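Local coordinates for protein Exo-beta-1,3-glucanase (Streptomyces sp. SirexAA-E, PDB 4PEY) that hydrolyses laminarin and laminarioligosaccharides as an exo-beta-1,3-glucanase of glycoside hydrolase family 55, releasing glucose and laminaribiose, at residues Lys459-Pro464 with Tyr497-Val502; Pro464-Ile469 with Pro504-Gln509. The protein carries 1 engineered substitution. All coordinates share one frame; numbering follows the deposited sequence.

Contact 1 of 2, residues Lys459-Pro464 with Tyr497-Val502. With BGC (beta-D-glucopyranose), chain B; BGC (beta-D-glucopyranose), chain C.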
loop_
_atom_site.group_PDB
_atom_site.type_symbol
_atom_site.label_atom_id
_atom_site.label_comp_id
_atom_site.label_asym_id
_atom_site.label_seq_id
_atom_site.Cartn_x
_atom_site.Cartn_y
_atom_site.Cartn_z
ATOM N N LYS A 459 15.179 2.798 6.930
ATOM C CA LYS A 459 16.350 2.992 6.084
ATOM C C LYS A 459 16.988 1.646 5.738
ATOM O O LYS A 459 16.678 0.628 6.359
ATOM C CB LYS A 459 17.356 3.921 6.774
ATOM C CG LYS A 459 16.873 5.381 6.903
ATOM C CD LYS A 459 16.603 6.055 5.554
ATOM C CE LYS A 459 17.834 6.096 4.660
ATOM N NZ LYS A 459 17.550 6.656 3.303
ATOM N N ALA A 460 17.851 1.642 4.726
ATOM C CA ALA A 460 18.610 0.442 4.361
ATOM C C ALA A 460 19.360 -0.113 5.569
ATOM O O ALA A 460 20.025 0.637 6.277
ATOM C CB ALA A 460 19.594 0.758 3.236
ATOM N N TYR A 461 19.265 -1.423 5.793
ATOM C CA TYR A 461 19.957 -2.054 6.924
ATOM C C TYR A 461 21.413 -2.368 6.598
ATOM O O TYR A 461 22.240 -2.552 7.506
ATOM C CB TYR A 461 19.282 -3.363 7.345
ATOM C CG TYR A 461 17.834 -3.274 7.752
ATOM C CD1 TYR A 461 17.238 -2.054 8.059
ATOM C CD2 TYR A 461 17.061 -4.426 7.840
ATOM C CE1 TYR A 461 15.898 -1.989 8.439
ATOM C CE2 TYR A 461 15.734 -4.372 8.219
ATOM C CZ TYR A 461 15.158 -3.154 8.516
ATOM O OH TYR A 461 13.838 -3.105 8.890
ATOM N N ASP A 462 21.717 -2.463 5.306
ATOM C CA ASP A 462 22.944 -3.124 4.878
ATOM C C ASP A 462 24.013 -2.181 4.326
ATOM O O ASP A 462 24.964 -2.621 3.674
ATOM C CB ASP A 462 22.616 -4.235 3.858
ATOM C CG ASP A 462 21.726 -3.772 2.705
ATOM O OD1 ASP A 462 21.249 -2.618 2.695
ATOM O OD2 ASP A 462 21.485 -4.602 1.803
ATOM N N ALA A 463 23.882 -0.894 4.624
ATOM C CA ALA A 463 24.949 0.054 4.326
ATOM C C ALA A 463 26.224 -0.429 5.011
ATOM O O ALA A 463 26.227 -0.661 6.217
ATOM C CB ALA A 463 24.577 1.451 4.795
ATOM N N PRO A 464 27.311 -0.604 4.244
ATOM C CA PRO A 464 28.499 -1.225 4.845
ATOM C C PRO A 464 29.284 -0.295 5.768
ATOM O O PRO A 464 29.954 -0.766 6.696
ATOM C CB PRO A 464 29.343 -1.624 3.625
ATOM C CG PRO A 464 28.887 -0.741 2.523
ATOM C CD PRO A 464 27.418 -0.489 2.777
ATOM N N TYR A 497 12.677 4.905 10.458
ATOM C CA TYR A 497 13.349 4.057 11.454
ATOM C C TYR A 497 14.679 3.550 10.903
ATOM O O TYR A 497 14.795 3.305 9.701
ATOM C CB TYR A 497 12.471 2.862 11.862
ATOM C CG TYR A 497 10.997 3.183 11.965
ATOM C CD1 TYR A 497 10.553 4.363 12.563
ATOM C CD2 TYR A 497 10.043 2.307 11.459
ATOM C CE1 TYR A 497 9.204 4.670 12.633
ATOM C CE2 TYR A 497 8.697 2.609 11.519
ATOM C CZ TYR A 497 8.280 3.784 12.120
ATOM O OH TYR A 497 6.930 4.080 12.187
ATOM N N CYS A 498 15.690 3.387 11.755
ATOM C CA CYS A 498 16.944 2.810 11.276
ATOM C C CYS A 498 17.298 1.520 12.011
ATOM O O CYS A 498 16.929 1.299 13.165
ATOM C CB CYS A 498 18.108 3.814 11.370
ATOM S SG CYS A 498 18.758 4.177 13.021
ATOM N N TYR A 499 18.010 0.661 11.301
ATOM C CA TYR A 499 18.479 -0.606 11.828
ATOM C C TYR A 499 19.705 -0.972 11.002
ATOM O O TYR A 499 19.672 -1.858 10.147
ATOM C CB TYR A 499 17.378 -1.669 11.758
ATOM C CG TYR A 499 17.734 -3.040 12.281
ATOM C CD1 TYR A 499 17.983 -3.256 13.638
ATOM C CD2 TYR A 499 17.779 -4.133 11.424
ATOM C CE1 TYR A 499 18.288 -4.529 14.118
ATOM C CE2 TYR A 499 18.079 -5.397 11.889
ATOM C CZ TYR A 499 18.334 -5.593 13.228
ATOM O OH TYR A 499 18.626 -6.862 13.662
ATOM N N PHE A 500 20.789 -0.245 11.255
ATOM C CA PHE A 500 22.035 -0.480 10.551
ATOM C C PHE A 500 22.731 -1.687 11.176
ATOM O O PHE A 500 23.676 -1.544 11.951
ATOM C CB PHE A 500 22.923 0.775 10.595
ATOM C CG PHE A 500 22.391 1.930 9.777
ATOM C CD1 PHE A 500 22.525 1.939 8.396
ATOM C CD2 PHE A 500 21.772 3.015 10.392
ATOM C CE1 PHE A 500 22.036 3.011 7.632
ATOM C CE2 PHE A 500 21.289 4.088 9.636
ATOM C CZ PHE A 500 21.420 4.082 8.257
ATOM N N ASN A 501 22.259 -2.888 10.855
ATOM C CA ASN A 501 22.760 -4.062 11.565
ATOM C C ASN A 501 24.094 -4.550 11.014
ATOM O O ASN A 501 24.865 -5.173 11.741
ATOM C CB ASN A 501 21.717 -5.198 11.574
ATOM C CG ASN A 501 21.425 -5.766 10.193
ATOM O OD1 ASN A 501 21.572 -5.092 9.179
ATOM N ND2 ASN A 501 20.987 -7.022 10.159
ATOM N N VAL A 502 24.387 -4.241 9.753
ATOM C CA VAL A 502 25.698 -4.571 9.200
ATOM C C VAL A 502 26.783 -3.701 9.848
ATOM O O VAL A 502 27.863 -4.192 10.187
ATOM C CB VAL A 502 25.723 -4.407 7.659
ATOM C CG1 VAL A 502 27.157 -4.513 7.119
ATOM C CG2 VAL A 502 24.829 -5.460 7.001
HETATM C C2 BGC B . 10.792 -3.718 12.761
HETATM C C3 BGC B . 11.417 -4.495 11.609
HETATM C C4 BGC B . 12.923 -4.575 11.801
HETATM C C5 BGC B . 13.228 -5.151 13.173
HETATM C C6 BGC B . 14.733 -5.238 13.388
HETATM C C1 BGC B . 11.254 -4.240 14.115
HETATM O O2 BGC B . 9.389 -3.857 12.685
HETATM O O3 BGC B . 11.075 -3.739 10.427
HETATM O O4 BGC B . 13.479 -5.366 10.768
HETATM O O5 BGC B . 12.668 -4.305 14.162
HETATM O O6 BGC B . 14.991 -5.835 14.643
HETATM C C2 BGC C . 10.519 -3.657 8.110
HETATM C C3 BGC C . 10.254 -4.507 6.871
HETATM C C4 BGC C . 11.098 -5.770 6.926
HETATM C C5 BGC C . 10.812 -6.520 8.216
HETATM C C6 BGC C . 11.615 -7.810 8.285
HETATM C C1 BGC C . 10.464 -4.483 9.398
HETATM O O2 BGC C . 9.576 -2.596 8.159
HETATM O O3 BGC C . 10.589 -3.777 5.710
HETATM O O4 BGC C . 10.841 -6.588 5.808
HETATM O O5 BGC C . 11.191 -5.693 9.292
HETATM O O6 BGC C . 12.978 -7.502 8.475
HETATM O O HOH W 1 19.027 1.465 8.731
#

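Contact 2 of 2, residues Pro464-Ile469 with Pro504-Gln509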
loop_
_atom_site.group_PDB
_atom_site.type_symbol
_atom_site.label_atom_id
_atom_site.label_comp_id
_atom_site.label_asym_id
_atom_site.label_seq_id
_atom_site.Cartn_x
_atom_site.Cartn_y
_atom_site.Cartn_z
ATOM N N PRO A 464 27.311 -0.604 4.244
ATOM C CA PRO A 464 28.499 -1.225 4.845
ATOM C C PRO A 464 29.284 -0.295 5.768
ATOM O O PRO A 464 29.954 -0.766 6.696
ATOM C CB PRO A 464 29.343 -1.624 3.625
ATOM C CG PRO A 464 28.887 -0.741 2.523
ATOM C CD PRO A 464 27.418 -0.489 2.777
ATOM N N ASP A 465 29.209 1.006 5.507
ATOM C CA ASP A 465 29.941 1.980 6.301
ATOM C C ASP A 465 29.378 3.372 6.048
ATOM O O ASP A 465 28.489 3.552 5.206
ATOM C CB ASP A 465 31.452 1.927 6.002
ATOM C CG ASP A 465 31.778 2.050 4.516
ATOM O OD1 ASP A 465 32.743 1.385 4.071
ATOM O OD2 ASP A 465 31.103 2.807 3.790
ATOM N N GLN A 466 29.879 4.348 6.800
ATOM C CA GLN A 466 29.403 5.718 6.694
ATOM C C GLN A 466 29.601 6.293 5.288
ATOM O O GLN A 466 28.713 6.960 4.750
ATOM C CB GLN A 466 30.110 6.596 7.724
ATOM C CG GLN A 466 29.429 7.932 7.941
ATOM C CD GLN A 466 28.066 7.765 8.589
ATOM O OE1 GLN A 466 27.958 7.166 9.663
ATOM N NE2 GLN A 466 27.010 8.268 7.928
ATOM N N ALA A 467 30.759 6.018 4.693
ATOM C CA ALA A 467 31.085 6.535 3.365
ATOM C C ALA A 467 30.071 6.111 2.307
ATOM O O ALA A 467 29.827 6.843 1.343
ATOM C CB ALA A 467 32.473 6.082 2.958
ATOM N N ALA A 468 29.491 4.928 2.489
ATOM C CA ALA A 468 28.582 4.353 1.500
ATOM C C ALA A 468 27.295 5.155 1.358
ATOM O O ALA A 468 26.609 5.048 0.345
ATOM C CB ALA A 468 28.260 2.909 1.860
ATOM N N ILE A 469 26.959 5.946 2.375
ATOM C CA ILE A 469 25.743 6.749 2.304
ATOM C C ILE A 469 26.042 8.244 2.442
ATOM O O ILE A 469 25.156 9.035 2.747
ATOM C CB ILE A 469 24.702 6.317 3.375
ATOM C CG1 ILE A 469 25.267 6.426 4.800
ATOM C CG2 ILE A 469 24.189 4.908 3.069
ATOM C CD1 ILE A 469 24.240 6.132 5.892
ATOM N N PRO A 504 26.542 -0.962 12.902
ATOM C CA PRO A 504 25.737 -0.158 13.830
ATOM C C PRO A 504 26.431 1.105 14.329
ATOM O O PRO A 504 25.838 1.830 15.131
ATOM C CB PRO A 504 25.459 -1.129 14.989
ATOM C CG PRO A 504 26.559 -2.129 14.916
ATOM C CD PRO A 504 26.877 -2.284 13.457
ATOM N N ASP A 505 27.645 1.383 13.859
ATOM C CA ASP A 505 28.297 2.650 14.191
ATOM C C ASP A 505 27.846 3.796 13.285
ATOM O O ASP A 505 28.190 4.958 13.518
ATOM C CB ASP A 505 29.813 2.516 14.119
ATOM C CG ASP A 505 30.355 1.569 15.157
ATOM O OD1 ASP A 505 29.720 1.443 16.227
ATOM O OD2 ASP A 505 31.410 0.954 14.905
ATOM N N ILE A 506 27.068 3.467 12.260
ATOM C CA ILE A 506 26.601 4.458 11.299
ATOM C C ILE A 506 25.679 5.504 11.933
ATOM O O ILE A 506 24.954 5.228 12.902
ATOM C CB ILE A 506 25.909 3.743 10.104
ATOM C CG1 ILE A 506 26.990 3.135 9.203
ATOM C CG2 ILE A 506 25.011 4.685 9.276
ATOM C CD1 ILE A 506 26.469 2.252 8.096
ATOM N N ARG A 507 25.762 6.719 11.404
ATOM C CA ARG A 507 24.870 7.816 11.755
ATOM C C ARG A 507 24.059 8.260 10.539
ATOM O O ARG A 507 24.596 8.400 9.434
ATOM C CB ARG A 507 25.666 9.002 12.303
ATOM C CG ARG A 507 26.296 8.718 13.654
ATOM C CD ARG A 507 25.225 8.430 14.698
ATOM N NE ARG A 507 25.785 8.174 16.025
ATOM C CZ ARG A 507 25.970 6.966 16.556
ATOM N NH1 ARG A 507 25.631 5.865 15.887
ATOM N NH2 ARG A 507 26.478 6.860 17.779
ATOM N N GLN A 508 22.769 8.484 10.764
ATOM C CA GLN A 508 21.853 9.007 9.755
ATOM C C GLN A 508 21.538 10.434 10.179
ATOM O O GLN A 508 21.007 10.631 11.264
ATOM C CB GLN A 508 20.583 8.150 9.688
ATOM C CG GLN A 508 19.471 8.688 8.784
ATOM C CD GLN A 508 19.707 8.411 7.305
ATOM O OE1 GLN A 508 20.409 7.462 6.932
ATOM N NE2 GLN A 508 19.112 9.237 6.452
ATOM N N GLN A 509 21.888 11.437 9.376
ATOM C CA GLN A 509 21.750 12.810 9.867
ATOM C C GLN A 509 20.299 13.152 10.214
ATOM O O GLN A 509 20.029 13.784 11.240
ATOM C CB GLN A 509 22.295 13.808 8.848
ATOM C CG GLN A 509 22.517 15.193 9.407
ATOM C CD GLN A 509 23.598 15.958 8.647
ATOM O OE1 GLN A 509 24.619 15.395 8.242
ATOM N NE2 GLN A 509 23.379 17.240 8.457
HETATM O O HOH W 2 29.555 6.799 11.833
#

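Contact 1 of 2, residues Lys459-Pro464 with Tyr497-Val502
Lys459 N donates to Tyr497 O across 2.8 Å, and the donor lies almost in line with the carbonyl, at a C=O...N angle of 177°. This bond joins the ends of two neighbouring parallel strands, 450-458 and 489-498, in the C-terminal beta-helical half of this family 55 glucanase. Beyond it both chains leave regular strand but stay side by side as loops, with Tyr461 and Tyr499 next to the bound sugar. A water then takes over the bridging. It donates to Ala460 O and accepts from Tyr499 N. The same water oxygen lies over the centre of the Phe500 ring.

Tyr461, which binds substrate, is the centre of the side-chain packing. Tyr499 meets one of its faces edge-on, a T-shaped pair with planes at 85°. Tyr499 CD2 lies over the centre of the Tyr461 ring, and Tyr499 CB adds a CH-pi contact over the same face. A chi1 of -180°, with CG opposite the backbone N, turns the Tyr499 ring so that its edge meets Tyr461. The hydroxymethyl group of the chain B glucose lies over one face of the Tyr499 ring, its C6 3.5 Å above the plane. Asn501 CB lies over the opposite face, nearer the rim. Tyr461 OH comes 3.0 Å from O4 of that same glucose. The Tyr461 ring also makes an edge-to-face pair with His437, another substrate-binding residue.

Two polar ends turn to other parts of the chain. Asp462 forms a salt bridge with Arg403, which binds substrate, and Lys459 NZ forms one with Asp442. Farther out, Ala463 CB packs at the edge of the Phe500 ring, and Val502 CG2 rests 3.7 Å from Asp462 CA.

Contact 2 of 2, residues Pro464-Ile469 with Pro504-Gln509
The backbones of 464-469 and 504-509 come nearest at Gln466 and Ile506, whose CA atoms are 5.5 Å apart, and have separated to 8.7 Å between the CA atoms of Ile469 and Gln508. The Gln466 side chain bridges the two backbones with its amide. Its OE1 accepts from Arg507 N at 2.8 Å, in the carbonyl plane and on a lone pair, with an N-H...O angle of 172°. Its NE2 donates to Arg507 O, also at 2.8 Å, with that oxygen close to the amide plane. One flat amide thus pairs the backbone N-H and C=O of Arg507, and the two bonds fix the amide's rotation. A chain bent at chi2 (67°) carries the amide across. A water donates to Gln466 OE1 and to Asp505 O, adding a second link.

This is a side chain imitating a strand partner: Arg507 lies on the short strand 507-508, which pairs in parallel with 535-536. The loop 464-469 makes its own turn. Asp465 OD2 accepts from Ala468 N in an Asx motif, just where the 3-10 segment 467-468 runs. With an alanine at Gln466, Arg507 N and O would probably lose these mates, and the water one of its acceptors.

Apolar packing lies beside the amide. Ile506 CD1 presses on the backbone at Asp465, 3.7 Å from its C atom. Ile506 CG2 meets Ile469 CD1 at 3.8 Å, the two side chains crossing at a slant. Gln508 NE2 turns to Tyr477 O and His510 O. The Arg507 side chain folds back, and NH1 donates to Ile506 O from above the carbonyl plane, at 3.1 Å.

From the N terminus, the chain leaves strand 450-458 through 459-464 and continues directly into 464-469, so the two contacts share Pro464. It then runs through strands 470-471, 474-475 and 480-482, returns along strand 489-498 to 497-502, and reaches 504-509. Contact 1 closes a loop of 32 intervening residues and contact 2 one of 34. The two loops cross rather than nest, because the segments alternate along the chain. Contact 1 ties the strand ends beside the sugar, and contact 2 ties the outer loop to strand 507-508. They touch at several points, among them Ala463 O against Ile506 CD1 at 3.5 Å and Phe500 CZ against Ile506 CG2.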